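Local coordinates for plasmin and fibronectin-binding protein A (Streptococcus pneumoniae, PDB 4MR0) that acts as a fibronectin-dependent surface adhesin and invasin, binding human fibronectin, plasmin, plasminogen and serum albumin, at residues G197-T200 and A204-E207; Q306-P309 and G314-Y317; I180-N185 and S191-T196. All coordinates share one frame; numbering follows the deposited sequence.

Overall arrangement
The modelled part of this cell-wall-anchored protein forms a right-handed parallel beta-helix, in which the three contacts follow one another without nesting or crossing. Contact 3 comes first: strand 178-182 ends in a turn, and the five residues after Asn185 bring the chain back as strands 191-192 and 194-195, whose side chains meet those of 180-184. Contact 1 starts at Gly197 and closes a surface loop before strand 211-217. Contact 2, about 14 Å from contact 1 between centres, folds the loop after strand 306-308 back onto that strand around a manganese ion. This later loop reaches the earlier coils, Pro316 O meeting Gln205 NE2 at 2.9 Å and Tyr317 OH packing against Ile192 CD1 at 3.3 Å.

Contact 1 of 3, residues G197-T200 and A204-E207; sequences GLFT and AQVE. With MN (manganese (II) ion), chain F.
Phe199 and Gln205 run alongside each other in the same direction, the ring and amide planes 78° apart. The touch is oblique: Phe199 CE2 stands 3.9 Å from Gln205 NE2, with the methylene CG of Gln205 close by. A bend at chi2 (88°) brings the glutamine CG and amide beside CE2, and the amide is held by neighbours, OE1 accepting from Gly203 N while NE2 donates to Asp202 OD1 and Pro316 O. On the other side of the pair, a chi1 of -176° swings Phe199 CG away from the backbone N and places the ring beside the glutamine chain; the same ring meets His189 edge-to-face.

Thr200 OG1 sits 3.5 Å from Ala204 CB, and Val206 CG2 rests 3.9 Å from Leu198 O. No direct hydrogen bond joins the two segments; waters do the bridging. One donates to Leu198 O (2.7 Å) and accepts from Val206 N; another donates to Ala204 O and bonds Thr200 OG1 at 2.9 Å. Leu198 O has a second donor in Trp208 NE1.

The carbonyl of Thr200 turns to a manganese ion, with O to metal at 2.2 Å, alongside three waters, Glu162 and His189. One of those waters also donates to Phe199 O (2.6 Å), so the loop grips the ion both directly and through its hydration shell; a water-bridged turn of this kind is consistent with a hydrated surface metal site.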
ATOM      1  N   GLY A 197      20.972   4.847  -1.252  1.00 15.90           N
ATOM      2  CA  GLY A 197      22.144   4.510  -0.468  1.00 16.15           C
ATOM      3  C   GLY A 197      22.896   3.414  -1.194  1.00 16.66           C
ATOM      4  O   GLY A 197      22.327   2.735  -2.045  1.00 16.60           O
ATOM      5  N   LEU A 198      24.167   3.226  -0.857  1.00 17.80           N
ATOM      6  CA  LEU A 198      24.976   2.214  -1.525  1.00 18.99           C
ATOM      7  C   LEU A 198      24.654   0.772  -1.158  1.00 18.05           C
ATOM      8  O   LEU A 198      24.245   0.467  -0.037  1.00 15.41           O
ATOM      9  CB  LEU A 198      26.463   2.468  -1.254  1.00 23.37           C
ATOM     10  CG  LEU A 198      27.056   3.768  -1.807  1.00 25.82           C
ATOM     11  CD1 LEU A 198      28.545   3.823  -1.472  1.00 26.95           C
ATOM     12  CD2 LEU A 198      26.849   3.832  -3.319  1.00 27.36           C
ATOM     13  N   PHE A 199      24.839  -0.106  -2.135  1.00 17.18           N
ATOM     14  CA  PHE A 199      24.646  -1.536  -1.952  1.00 18.07           C
ATOM     15  C   PHE A 199      25.590  -2.231  -2.928  1.00 17.75           C
ATOM     16  O   PHE A 199      25.701  -1.830  -4.086  1.00 18.04           O
ATOM     17  CB  PHE A 199      23.198  -1.956  -2.236  1.00 18.49           C
ATOM     18  CG  PHE A 199      22.938  -3.416  -1.962  1.00 18.68           C
ATOM     19  CD1 PHE A 199      23.293  -4.389  -2.897  1.00 17.28           C
ATOM     20  CD2 PHE A 199      22.411  -3.822  -0.737  1.00 18.49           C
ATOM     21  CE1 PHE A 199      23.129  -5.744  -2.617  1.00 17.56           C
ATOM     22  CE2 PHE A 199      22.243  -5.178  -0.444  1.00 20.16           C
ATOM     23  CZ  PHE A 199      22.605  -6.142  -1.385  1.00 19.70           C
ATOM     24  N   THR A 200      26.283  -3.258  -2.450  1.00 17.42           N
ATOM     25  CA  THR A 200      27.212  -4.016  -3.281  1.00 16.72           C
ATOM     26  C   THR A 200      26.757  -5.471  -3.309  1.00 18.05           C
ATOM     27  O   THR A 200      26.182  -5.935  -4.290  1.00 15.96           O
ATOM     28  CB  THR A 200      28.650  -3.939  -2.722  1.00 18.22           C
ATOM     29  OG1 THR A 200      28.643  -4.248  -1.321  1.00 17.11           O
ATOM     30  CG2 THR A 200      29.222  -2.545  -2.919  1.00 17.19           C
ATOM     31  N   ALA A 204      27.862  -7.321   2.872  1.00 20.08           N
ATOM     32  CA  ALA A 204      28.717  -6.139   2.788  1.00 18.77           C
ATOM     33  C   ALA A 204      27.902  -4.850   2.898  1.00 20.17           C
ATOM     34  O   ALA A 204      28.369  -3.779   2.499  1.00 20.11           O
ATOM     35  CB  ALA A 204      29.486  -6.146   1.478  1.00 18.81           C
ATOM     36  N   GLN A 205      26.687  -4.946   3.434  1.00 19.60           N
ATOM     37  CA  GLN A 205      25.845  -3.759   3.580  1.00 19.08           C
ATOM     38  C   GLN A 205      26.547  -2.697   4.408  1.00 19.75           C
ATOM     39  O   GLN A 205      27.386  -3.005   5.249  1.00 19.93           O
ATOM     40  CB  GLN A 205      24.506  -4.104   4.240  1.00 20.33           C
ATOM     41  CG  GLN A 205      23.500  -4.772   3.313  1.00 19.20           C
ATOM     42  CD  GLN A 205      23.644  -6.280   3.285  1.00 21.87           C
ATOM     43  OE1 GLN A 205      24.745  -6.820   3.467  1.00 18.38           O
ATOM     44  NE2 GLN A 205      22.534  -6.971   3.045  1.00 15.84           N
ATOM     45  N   VAL A 206      26.204  -1.440   4.154  1.00 20.72           N
ATOM     46  CA  VAL A 206      26.782  -0.327   4.892  1.00 19.88           C
ATOM     47  C   VAL A 206      25.642   0.516   5.443  1.00 19.58           C
ATOM     48  O   VAL A 206      24.488   0.376   5.021  1.00 18.13           O
ATOM     49  CB  VAL A 206      27.667   0.571   3.988  1.00 22.64           C
ATOM     50  CG1 VAL A 206      28.885  -0.209   3.494  1.00 23.56           C
ATOM     51  CG2 VAL A 206      26.851   1.088   2.808  1.00 23.91           C
ATOM     52  N   GLU A 207      25.964   1.386   6.392  1.00 19.00           N
ATOM     53  CA  GLU A 207      24.970   2.274   6.980  1.00 20.20           C
ATOM     54  C   GLU A 207      24.645   3.350   5.941  1.00 19.87           C
ATOM     55  O   GLU A 207      25.547   3.881   5.294  1.00 19.88           O
ATOM     56  CB  GLU A 207      25.550   2.928   8.236  1.00 22.11           C
ATOM     57  CG  GLU A 207      24.589   3.827   8.988  1.00 26.32           C
ATOM     58  CD  GLU A 207      23.661   3.064   9.923  1.00 26.43           C
ATOM     59  OE1 GLU A 207      23.761   1.821  10.000  1.00 28.36           O
ATOM     60  OE2 GLU A 207      22.831   3.717  10.587  1.00 27.47           O
TER
HETATM   61 MN    MN F 704      25.738  -5.496  -6.436  1.00 19.46          MN
HETATM   62  O   HOH W   1      24.467  -1.546   1.818  1.00 18.75           O
HETATM   63  O   HOH W   2      24.875  -3.295  -6.120  1.00 19.24           O
HETATM   64  O   HOH W   3      30.335  -2.861   0.561  1.00 43.83           O
HETATM   65  O   HOH W   4      26.803  -7.544  -7.036  1.00 14.80           O
HETATM   66  O   HOH W   5      27.692  -4.355  -6.577  1.00 21.67           O

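Contact 2 of 3, residues Q306-P309 and G314-Y317; sequences QIEP and GFPY. With MN (manganese (II) ion), chain G.
Gly314 O and the side-chain oxygens of Gln306 and Glu308 converge on one buried manganese ion. The carbonyl of Gly314 binds it at 2.2 Å from O to metal, and Gln306 OE1 matches that length. Glu308 is bidentate but lopsided, its OE2 at 2.3 Å and its OE1 at 2.6 Å from the manganese. Gln271 OE1 supplies the remaining protein ligand. The crowding of oxygens follows from this sharing: Glu308 OE1 approaches Gly314 O to 3.1 Å with no hydrogen bond between them, the cation holding together atoms that would otherwise be expected to repel.

The side chains of Gln306 and Glu308 leave the strand on the same face, two residues apart, and reach the metal by different routes. Gln306 is fully extended (chi1 178°, chi2 180°), carrying its amide out so that OE1 faces the ion. Glu308 has CG between its backbone N and carbonyl carbon (chi1 67°), then runs straight to the carboxylate. In the parallel beta-helix, strand 306-308 pairs with strand 270-273 of the preceding coil, so Gln271 and the two ligands of this strand come from stacked rungs, while the loop that follows folds back to offer Gly314 O.

Beyond the metal, Phe315 brings the edge of its ring to the carboxylate: Glu308 OE2 lies near the plane of the Phe315 ring, 4.0 Å from CD1. One face of that ring is covered by Tyr317, whose CD2 lies 3.5 Å above it and over its centre. Trp208 meets Phe315 edge-to-face. Tyr317 OH hydrogen-bonds Gln271 NE2, the other end of the amide whose oxygen binds manganese, which would fix which way this amide is turned.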
ATOM      1  N   GLN A 306       5.344   0.043  -0.218  1.00 12.55           N
ATOM      2  CA  GLN A 306       5.449  -0.267   1.195  1.00 12.87           C
ATOM      3  C   GLN A 306       6.002   0.955   1.918  1.00 14.39           C
ATOM      4  O   GLN A 306       6.961   1.579   1.463  1.00 16.82           O
ATOM      5  CB  GLN A 306       6.377  -1.474   1.397  1.00 14.80           C
ATOM      6  CG  GLN A 306       6.594  -1.872   2.853  1.00 15.89           C
ATOM      7  CD  GLN A 306       7.512  -3.071   2.988  1.00 18.81           C
ATOM      8  OE1 GLN A 306       8.500  -3.190   2.265  1.00 15.13           O
ATOM      9  NE2 GLN A 306       7.195  -3.962   3.921  1.00 18.11           N
ATOM     10  N   ILE A 307       5.376   1.297   3.036  1.00 14.21           N
ATOM     11  CA  ILE A 307       5.785   2.427   3.856  1.00 13.17           C
ATOM     12  C   ILE A 307       6.099   1.765   5.188  1.00 14.72           C
ATOM     13  O   ILE A 307       5.209   1.243   5.862  1.00 13.75           O
ATOM     14  CB  ILE A 307       4.634   3.435   4.002  1.00 15.35           C
ATOM     15  CG1 ILE A 307       4.202   3.915   2.612  1.00 14.12           C
ATOM     16  CG2 ILE A 307       5.070   4.612   4.876  1.00 14.70           C
ATOM     17  CD1 ILE A 307       2.885   4.686   2.614  1.00 16.80           C
ATOM     18  N   GLU A 308       7.363   1.801   5.584  1.00 15.49           N
ATOM     19  CA  GLU A 308       7.758   1.100   6.791  1.00 15.85           C
ATOM     20  C   GLU A 308       8.848   1.805   7.577  1.00 15.29           C
ATOM     21  O   GLU A 308       9.446   2.772   7.108  1.00 16.08           O
ATOM     22  CB  GLU A 308       8.292  -0.267   6.368  1.00 17.19           C
ATOM     23  CG  GLU A 308       9.600  -0.121   5.569  1.00 17.75           C
ATOM     24  CD  GLU A 308       9.970  -1.344   4.756  1.00 18.24           C
ATOM     25  OE1 GLU A 308       9.811  -2.477   5.261  1.00 19.07           O
ATOM     26  OE2 GLU A 308      10.443  -1.168   3.611  1.00 19.87           O
ATOM     27  N   PRO A 309       9.093   1.338   8.812  1.00 16.14           N
ATOM     28  CA  PRO A 309      10.150   1.946   9.627  1.00 16.41           C
ATOM     29  C   PRO A 309      11.444   1.353   9.072  1.00 15.48           C
ATOM     30  O   PRO A 309      11.405   0.369   8.333  1.00 15.51           O
ATOM     31  CB  PRO A 309       9.824   1.470  11.047  1.00 16.54           C
ATOM     32  CG  PRO A 309       9.106   0.173  10.821  1.00 17.09           C
ATOM     33  CD  PRO A 309       8.219   0.482   9.633  1.00 15.59           C
ATOM     34  N   GLY A 314      12.994  -5.300   7.353  1.00 19.72           N
ATOM     35  CA  GLY A 314      12.175  -4.757   6.282  1.00 18.33           C
ATOM     36  C   GLY A 314      12.954  -4.002   5.211  1.00 17.98           C
ATOM     37  O   GLY A 314      12.427  -3.715   4.142  1.00 17.00           O
ATOM     38  N   PHE A 315      14.211  -3.672   5.486  1.00 15.37           N
ATOM     39  CA  PHE A 315      15.020  -2.922   4.525  1.00 14.99           C
ATOM     40  C   PHE A 315      16.440  -3.501   4.577  1.00 14.63           C
ATOM     41  O   PHE A 315      17.367  -2.873   5.087  1.00 15.99           O
ATOM     42  CB  PHE A 315      15.014  -1.431   4.912  1.00 14.96           C
ATOM     43  CG  PHE A 315      15.283  -0.498   3.767  1.00 15.38           C
ATOM     44  CD1 PHE A 315      14.291  -0.223   2.824  1.00 14.88           C
ATOM     45  CD2 PHE A 315      16.532   0.094   3.618  1.00 15.81           C
ATOM     46  CE1 PHE A 315      14.543   0.633   1.753  1.00 15.45           C
ATOM     47  CE2 PHE A 315      16.797   0.950   2.553  1.00 14.66           C
ATOM     48  CZ  PHE A 315      15.796   1.218   1.613  1.00 15.28           C
ATOM     49  N   PRO A 316      16.618  -4.715   4.037  1.00 16.29           N
ATOM     50  CA  PRO A 316      17.896  -5.436   4.003  1.00 17.39           C
ATOM     51  C   PRO A 316      19.000  -4.855   3.127  1.00 17.81           C
ATOM     52  O   PRO A 316      20.074  -5.449   3.009  1.00 21.78           O
ATOM     53  CB  PRO A 316      17.479  -6.836   3.557  1.00 17.47           C
ATOM     54  CG  PRO A 316      16.357  -6.548   2.612  1.00 18.21           C
ATOM     55  CD  PRO A 316      15.563  -5.482   3.345  1.00 15.39           C
ATOM     56  N   TYR A 317      18.755  -3.687   2.544  1.00 16.58           N
ATOM     57  CA  TYR A 317      19.723  -3.045   1.663  1.00 17.17           C
ATOM     58  C   TYR A 317      20.765  -2.217   2.399  1.00 17.34           C
ATOM     59  O   TYR A 317      21.753  -1.788   1.805  1.00 17.53           O
ATOM     60  CB  TYR A 317      18.977  -2.162   0.660  1.00 17.18           C
ATOM     61  CG  TYR A 317      17.707  -2.825   0.192  1.00 17.32           C
ATOM     62  CD1 TYR A 317      17.752  -4.001  -0.555  1.00 18.78           C
ATOM     63  CD2 TYR A 317      16.458  -2.333   0.578  1.00 16.54           C
ATOM     64  CE1 TYR A 317      16.588  -4.682  -0.901  1.00 18.12           C
ATOM     65  CE2 TYR A 317      15.288  -3.002   0.242  1.00 14.70           C
ATOM     66  CZ  TYR A 317      15.362  -4.179  -0.495  1.00 17.04           C
ATOM     67  OH  TYR A 317      14.219  -4.872  -0.805  1.00 18.61           O
TER
HETATM   68 MN    MN G 705      10.611  -3.371   2.988  1.00 23.86          MN

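Contact 3 of 3, residues I180-N185 and S191-T196; sequences ILNGIN and SIVFMT
Ile180 meets both Val193 and Phe194 with different branches. Its CG2 methyl touches Val193 CG1 at 3.8 Å, the two side chains crossing at a slant. With CG1 anti to the carbonyl carbon (chi1 -69°) and the chain extended beyond, CD1 reaches the rim of the Phe194 ring in its plane, a tight approach of 3.2 Å to CZ. Val193 CG1 covers one face of the same ring, toward its rim, while Tyr216 adds an edge-to-face partner.

Two residues on, the side chains of Asn182 and Val193 run antiparallel past one another, Asn182 CB 3.8 Å from Val193 CG2. The amide then works at both ends. ND2 donates to Ser191 OG at 2.9 Å, nearly straight (164°) and close to the amide plane, and also to Met223 O. OD1 accepts from Ile184 N at 3.0 Å, an Asx turn in which the donor stands well above the carbonyl plane. Together these bonds fix the rotation of the amide at the point where the strand gives way to the turn.

Ile184 closes the set. Its carbonyl O receives the Ser191 hydroxyl at 2.8 Å, on a lone pair in the carbonyl plane. Ser191 OG thus accepts from Asn182 ND2 and donates to Ile184 O. The isoleucine's CD1 lies 3.5 Å from Ile192 O, a buried carbonyl oxygen for which the model contains no hydrogen-bonding partner.

The chain corner at Val193 separates strands 191-192 and 194-195, which pair with strand 243-252, whereas strand 178-182 pairs with strands 156-160 and 220-222. Apolar contacts and a short hydrogen-bond chain join different faces of one coil; the corner between faces and the stacking of each strand on neighbouring coils mark the right-handed parallel beta-helix, the fold of pectate lyase-like proteins.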
ATOM      1  N   ILE A 180      13.071   2.940 -18.494  1.00 19.96           N
ATOM      2  CA  ILE A 180      14.232   2.404 -17.812  1.00 20.64           C
ATOM      3  C   ILE A 180      13.970   0.907 -17.702  1.00 21.10           C
ATOM      4  O   ILE A 180      12.983   0.485 -17.098  1.00 21.31           O
ATOM      5  CB  ILE A 180      14.404   3.072 -16.433  1.00 22.56           C
ATOM      6  CG1 ILE A 180      14.817   4.533 -16.649  1.00 23.92           C
ATOM      7  CG2 ILE A 180      15.450   2.335 -15.606  1.00 21.79           C
ATOM      8  CD1 ILE A 180      15.053   5.310 -15.393  1.00 30.35           C
ATOM      9  N   LEU A 181      14.833   0.104 -18.321  1.00 19.88           N
ATOM     10  CA  LEU A 181      14.659  -1.346 -18.314  1.00 19.16           C
ATOM     11  C   LEU A 181      15.495  -2.064 -17.264  1.00 18.97           C
ATOM     12  O   LEU A 181      16.726  -2.002 -17.278  1.00 17.43           O
ATOM     13  CB  LEU A 181      14.983  -1.913 -19.702  1.00 19.53           C
ATOM     14  CG  LEU A 181      14.872  -3.429 -19.888  1.00 20.53           C
ATOM     15  CD1 LEU A 181      13.446  -3.895 -19.611  1.00 19.16           C
ATOM     16  CD2 LEU A 181      15.296  -3.794 -21.314  1.00 20.50           C
ATOM     17  N   ASN A 182      14.826  -2.763 -16.356  1.00 18.85           N
ATOM     18  CA  ASN A 182      15.537  -3.486 -15.311  1.00 17.31           C
ATOM     19  C   ASN A 182      16.233  -4.749 -15.814  1.00 18.03           C
ATOM     20  O   ASN A 182      15.580  -5.744 -16.148  1.00 17.92           O
ATOM     21  CB  ASN A 182      14.589  -3.852 -14.174  1.00 17.32           C
ATOM     22  CG  ASN A 182      15.283  -4.642 -13.087  1.00 17.94           C
ATOM     23  OD1 ASN A 182      16.505  -4.554 -12.938  1.00 17.05           O
ATOM     24  ND2 ASN A 182      14.512  -5.404 -12.314  1.00 16.26           N
ATOM     25  N   GLY A 183      17.562  -4.701 -15.858  1.00 16.84           N
ATOM     26  CA  GLY A 183      18.340  -5.842 -16.307  1.00 18.69           C
ATOM     27  C   GLY A 183      19.178  -6.429 -15.185  1.00 19.59           C
ATOM     28  O   GLY A 183      20.134  -7.167 -15.431  1.00 18.84           O
ATOM     29  N   ILE A 184      18.823  -6.098 -13.945  1.00 20.46           N
ATOM     30  CA  ILE A 184      19.550  -6.588 -12.780  1.00 19.56           C
ATOM     31  C   ILE A 184      19.139  -8.036 -12.510  1.00 20.66           C
ATOM     32  O   ILE A 184      18.062  -8.303 -11.972  1.00 20.52           O
ATOM     33  CB  ILE A 184      19.244  -5.710 -11.550  1.00 20.87           C
ATOM     34  CG1 ILE A 184      19.427  -4.234 -11.920  1.00 20.67           C
ATOM     35  CG2 ILE A 184      20.185  -6.057 -10.405  1.00 19.42           C
ATOM     36  CD1 ILE A 184      18.866  -3.261 -10.895  1.00 21.15           C
ATOM     37  N   ASN A 185      20.008  -8.967 -12.897  1.00 18.44           N
ATOM     38  CA  ASN A 185      19.748 -10.393 -12.735  1.00 19.42           C
ATOM     39  C   ASN A 185      20.929 -11.028 -12.007  1.00 20.99           C
ATOM     40  O   ASN A 185      21.759 -11.712 -12.610  1.00 20.69           O
ATOM     41  CB  ASN A 185      19.545 -11.019 -14.124  1.00 18.50           C
ATOM     42  CG  ASN A 185      19.304 -12.513 -14.072  1.00 19.94           C
ATOM     43  OD1 ASN A 185      18.441 -12.994 -13.332  1.00 18.51           O
ATOM     44  ND2 ASN A 185      20.062 -13.260 -14.870  1.00 19.35           N
ATOM     45  N   SER A 191      16.874  -6.890  -6.958  1.00 17.74           N
ATOM     46  CA  SER A 191      16.688  -6.470  -8.342  1.00 17.22           C
ATOM     47  C   SER A 191      15.786  -5.243  -8.287  1.00 16.52           C
ATOM     48  O   SER A 191      14.641  -5.266  -8.734  1.00 19.67           O
ATOM     49  CB  SER A 191      16.035  -7.590  -9.159  1.00 17.51           C
ATOM     50  OG  SER A 191      15.930  -7.237 -10.531  1.00 17.99           O
ATOM     51  N   ILE A 192      16.321  -4.178  -7.698  1.00 16.59           N
ATOM     52  CA  ILE A 192      15.622  -2.907  -7.542  1.00 16.21           C
ATOM     53  C   ILE A 192      16.474  -1.888  -8.286  1.00 16.93           C
ATOM     54  O   ILE A 192      17.668  -1.765  -8.025  1.00 16.36           O
ATOM     55  CB  ILE A 192      15.513  -2.544  -6.050  1.00 15.40           C
ATOM     56  CG1 ILE A 192      14.741  -3.657  -5.320  1.00 16.88           C
ATOM     57  CG2 ILE A 192      14.839  -1.179  -5.877  1.00 13.77           C
ATOM     58  CD1 ILE A 192      14.690  -3.504  -3.794  1.00 18.56           C
ATOM     59  N   VAL A 193      15.852  -1.167  -9.214  1.00 16.39           N
ATOM     60  CA  VAL A 193      16.550  -0.195 -10.057  1.00 15.90           C
ATOM     61  C   VAL A 193      17.231   1.004  -9.400  1.00 17.09           C
ATOM     62  O   VAL A 193      18.390   1.298  -9.701  1.00 16.09           O
ATOM     63  CB  VAL A 193      15.599   0.332 -11.161  1.00 17.27           C
ATOM     64  CG1 VAL A 193      16.366   1.215 -12.132  1.00 14.30           C
ATOM     65  CG2 VAL A 193      14.976  -0.840 -11.902  1.00 15.12           C
ATOM     66  N   PHE A 194      16.520   1.697  -8.516  1.00 16.15           N
ATOM     67  CA  PHE A 194      17.054   2.881  -7.846  1.00 15.64           C
ATOM     68  C   PHE A 194      17.082   2.767  -6.322  1.00 15.90           C
ATOM     69  O   PHE A 194      16.127   2.277  -5.719  1.00 12.38           O
ATOM     70  CB  PHE A 194      16.214   4.110  -8.216  1.00 15.34           C
ATOM     71  CG  PHE A 194      16.223   4.442  -9.678  1.00 15.91           C
ATOM     72  CD1 PHE A 194      17.366   4.962 -10.276  1.00 17.38           C
ATOM     73  CD2 PHE A 194      15.094   4.221 -10.459  1.00 17.77           C
ATOM     74  CE1 PHE A 194      17.381   5.272 -11.629  1.00 16.06           C
ATOM     75  CE2 PHE A 194      15.096   4.525 -11.812  1.00 16.56           C
ATOM     76  CZ  PHE A 194      16.248   5.049 -12.399  1.00 18.71           C
ATOM     77  N   MET A 195      18.176   3.238  -5.719  1.00 15.18           N
ATOM     78  CA  MET A 195      18.346   3.249  -4.265  1.00 14.87           C
ATOM     79  C   MET A 195      18.950   4.589  -3.832  1.00 16.11           C
ATOM     80  O   MET A 195      19.634   5.248  -4.622  1.00 15.68           O
ATOM     81  CB  MET A 195      19.263   2.118  -3.821  1.00 16.49           C
ATOM     82  CG  MET A 195      18.625   0.738  -3.886  1.00 18.28           C
ATOM     83  SD  MET A 195      19.625  -0.538  -3.071  1.00  0.98           S
ATOM     84  CE  MET A 195      18.760  -2.024  -3.476  1.00 16.95           C
ATOM     85  N   THR A 196      18.680   5.004  -2.593  1.00 15.71           N
ATOM     86  CA  THR A 196      19.202   6.267  -2.076  1.00 14.21           C
ATOM     87  C   THR A 196      20.412   6.045  -1.175  1.00 15.22           C
ATOM     88  O   THR A 196      20.830   6.934  -0.430  1.00 15.93           O
ATOM     89  CB  THR A 196      18.136   7.032  -1.279  1.00 14.92           C
ATOM     90  OG1 THR A 196      17.741   6.256  -0.143  1.00 14.91           O
ATOM     91  CG2 THR A 196      16.922   7.323  -2.150  1.00 14.73           C
TER